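Local coordinates for GRMZM2G135359 pseudokinase (Zea mays, PDB 6CPY), which is a receptor-like pseudokinase of a membrane protein, with a kinase-like domain that may bind ATP but probably has little catalytic activity, at residues K289-M293 / K294-A298. Sequence-based numbering, arbitrary orientation.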
loop_
_atom_site.group_PDB
_atom_site.type_symbol
_atom_site.label_atom_id
_atom_site.label_comp_id
_atom_site.label_asym_id
_atom_site.label_seq_id
_atom_site.Cartn_x
_atom_site.Cartn_y
_atom_site.Cartn_z
ATOM N N LYS A 289 -6.141 18.253 -15.596
ATOM C CA LYS A 289 -5.609 17.621 -16.803
ATOM C C LYS A 289 -5.228 16.144 -16.619
ATOM O O LYS A 289 -4.952 15.467 -17.604
ATOM C CB LYS A 289 -4.380 18.384 -17.319
ATOM C CG LYS A 289 -4.677 19.764 -17.889
ATOM C CD LYS A 289 -3.482 20.301 -18.662
ATOM C CE LYS A 289 -3.635 21.781 -19.009
ATOM N NZ LYS A 289 -3.357 22.686 -17.861
ATOM N N ARG A 290 -5.196 15.648 -15.382
ATOM C CA ARG A 290 -4.801 14.247 -15.141
ATOM C C ARG A 290 -5.929 13.293 -15.478
ATOM O O ARG A 290 -7.097 13.644 -15.349
ATOM C CB ARG A 290 -4.401 14.023 -13.687
ATOM C CG ARG A 290 -3.191 14.817 -13.263
ATOM C CD ARG A 290 -2.995 14.771 -11.767
ATOM N NE ARG A 290 -2.079 15.821 -11.348
ATOM C CZ ARG A 290 -2.015 16.333 -10.122
ATOM N NH1 ARG A 290 -2.799 15.882 -9.143
ATOM N NH2 ARG A 290 -1.158 17.304 -9.875
ATOM N N PRO A 291 -5.585 12.065 -15.892
ATOM C CA PRO A 291 -6.611 11.063 -16.121
ATOM C C PRO A 291 -7.174 10.493 -14.813
ATOM O O PRO A 291 -6.575 10.660 -13.743
ATOM C CB PRO A 291 -5.868 9.983 -16.910
ATOM C CG PRO A 291 -4.451 10.105 -16.464
ATOM C CD PRO A 291 -4.233 11.561 -16.192
ATOM N N GLN A 292 -8.328 9.844 -14.922
ATOM C CA GLN A 292 -8.947 9.119 -13.818
ATOM C C GLN A 292 -8.240 7.785 -13.667
ATOM O O GLN A 292 -7.708 7.250 -14.633
ATOM C CB GLN A 292 -10.430 8.853 -14.113
ATOM C CG GLN A 292 -11.283 10.099 -14.286
ATOM C CD GLN A 292 -11.667 10.728 -12.964
ATOM O OE1 GLN A 292 -11.291 11.865 -12.673
ATOM N NE2 GLN A 292 -12.420 9.991 -12.153
ATOM N N MET A 293 -8.261 7.218 -12.466
ATOM C CA MET A 293 -7.537 5.977 -12.230
ATOM C C MET A 293 -8.057 4.820 -13.092
ATOM O O MET A 293 -7.282 3.955 -13.522
ATOM C CB MET A 293 -7.586 5.609 -10.742
ATOM C CG MET A 293 -6.466 4.693 -10.322
ATOM S SD MET A 293 -4.827 5.381 -10.638
ATOM C CE MET A 293 -4.012 3.862 -11.137
ATOM N N LYS A 294 -9.364 4.804 -13.351
ATOM C CA LYS A 294 -9.959 3.805 -14.239
ATOM C C LYS A 294 -9.344 3.886 -15.648
ATOM O O LYS A 294 -9.078 2.870 -16.278
ATOM C CB LYS A 294 -11.488 3.988 -14.304
ATOM C CG LYS A 294 -12.214 3.017 -15.232
ATOM C CD LYS A 294 -13.729 3.217 -15.191
ATOM C CE LYS A 294 -14.329 3.390 -16.583
ATOM N NZ LYS A 294 -14.147 2.200 -17.471
ATOM N N GLU A 295 -9.106 5.101 -16.123
ATOM C CA GLU A 295 -8.484 5.304 -17.439
ATOM C C GLU A 295 -7.016 4.859 -17.425
ATOM O O GLU A 295 -6.532 4.229 -18.369
ATOM C CB GLU A 295 -8.599 6.777 -17.850
ATOM C CG GLU A 295 -10.044 7.224 -18.036
ATOM C CD GLU A 295 -10.209 8.726 -18.163
ATOM O OE1 GLU A 295 -9.568 9.481 -17.401
ATOM O OE2 GLU A 295 -11.014 9.149 -19.023
ATOM N N VAL A 296 -6.321 5.171 -16.339
ATOM C CA VAL A 296 -4.923 4.760 -16.170
ATOM C C VAL A 296 -4.822 3.236 -16.232
ATOM O O VAL A 296 -4.007 2.688 -16.974
ATOM C CB VAL A 296 -4.324 5.301 -14.852
ATOM C CG1 VAL A 296 -2.937 4.719 -14.600
ATOM C CG2 VAL A 296 -4.247 6.823 -14.869
ATOM N N ALA A 297 -5.660 2.540 -15.469
ATOM C CA ALA A 297 -5.622 1.076 -15.453
ATOM C C ALA A 297 -5.924 0.470 -16.824
ATOM O O ALA A 297 -5.291 -0.496 -17.234
ATOM C CB ALA A 297 -6.589 0.530 -14.405
ATOM N N ALA A 298 -6.898 1.046 -17.528
ATOM C CA ALA A 298 -7.257 0.578 -18.867
ATOM C C ALA A 298 -6.086 0.751 -19.835
ATOM O O ALA A 298 -5.755 -0.162 -20.594
ATOM C CB ALA A 298 -8.490 1.319 -19.374
#
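The carboxylate of E295 turns back to the backbone amide of Q292. Q292 N donates to E295 OE1 over 2.8 Å, and the bond is nearly straight at 167°. OE1 accepts the N-H on its anti side, slightly out of the carboxylate plane. The E295 side chain leaves with CG beside its own backbone N (chi1 -64°) and then runs extended, which carries OE1 back to the amide. Q292 O accepts V296 N at 3.0 Å, and E295 N adds a weak second bond to the same oxygen. M293 O accepts A297 N at 2.9 Å, the next bond along the helix. Q292 is the N-cap of helix 293-304, and its backbone N-H is bonded by the side chain of E295, the third residue of the helix. This is the side-chain-to-backbone half of a capping box. The helix belongs to the C-lobe of the protein kinase fold. P291 CG packs on V296 CG2 at 3.7 Å. M293 CE reaches V296 CG1 at the same distance, with the methionine chain bent at chi2 (58°) and again at chi3. M293 also lies on A155 and L158 of helix 144-164. Before the cap, R290 NE donates to D284 O and NH1 to E215 O.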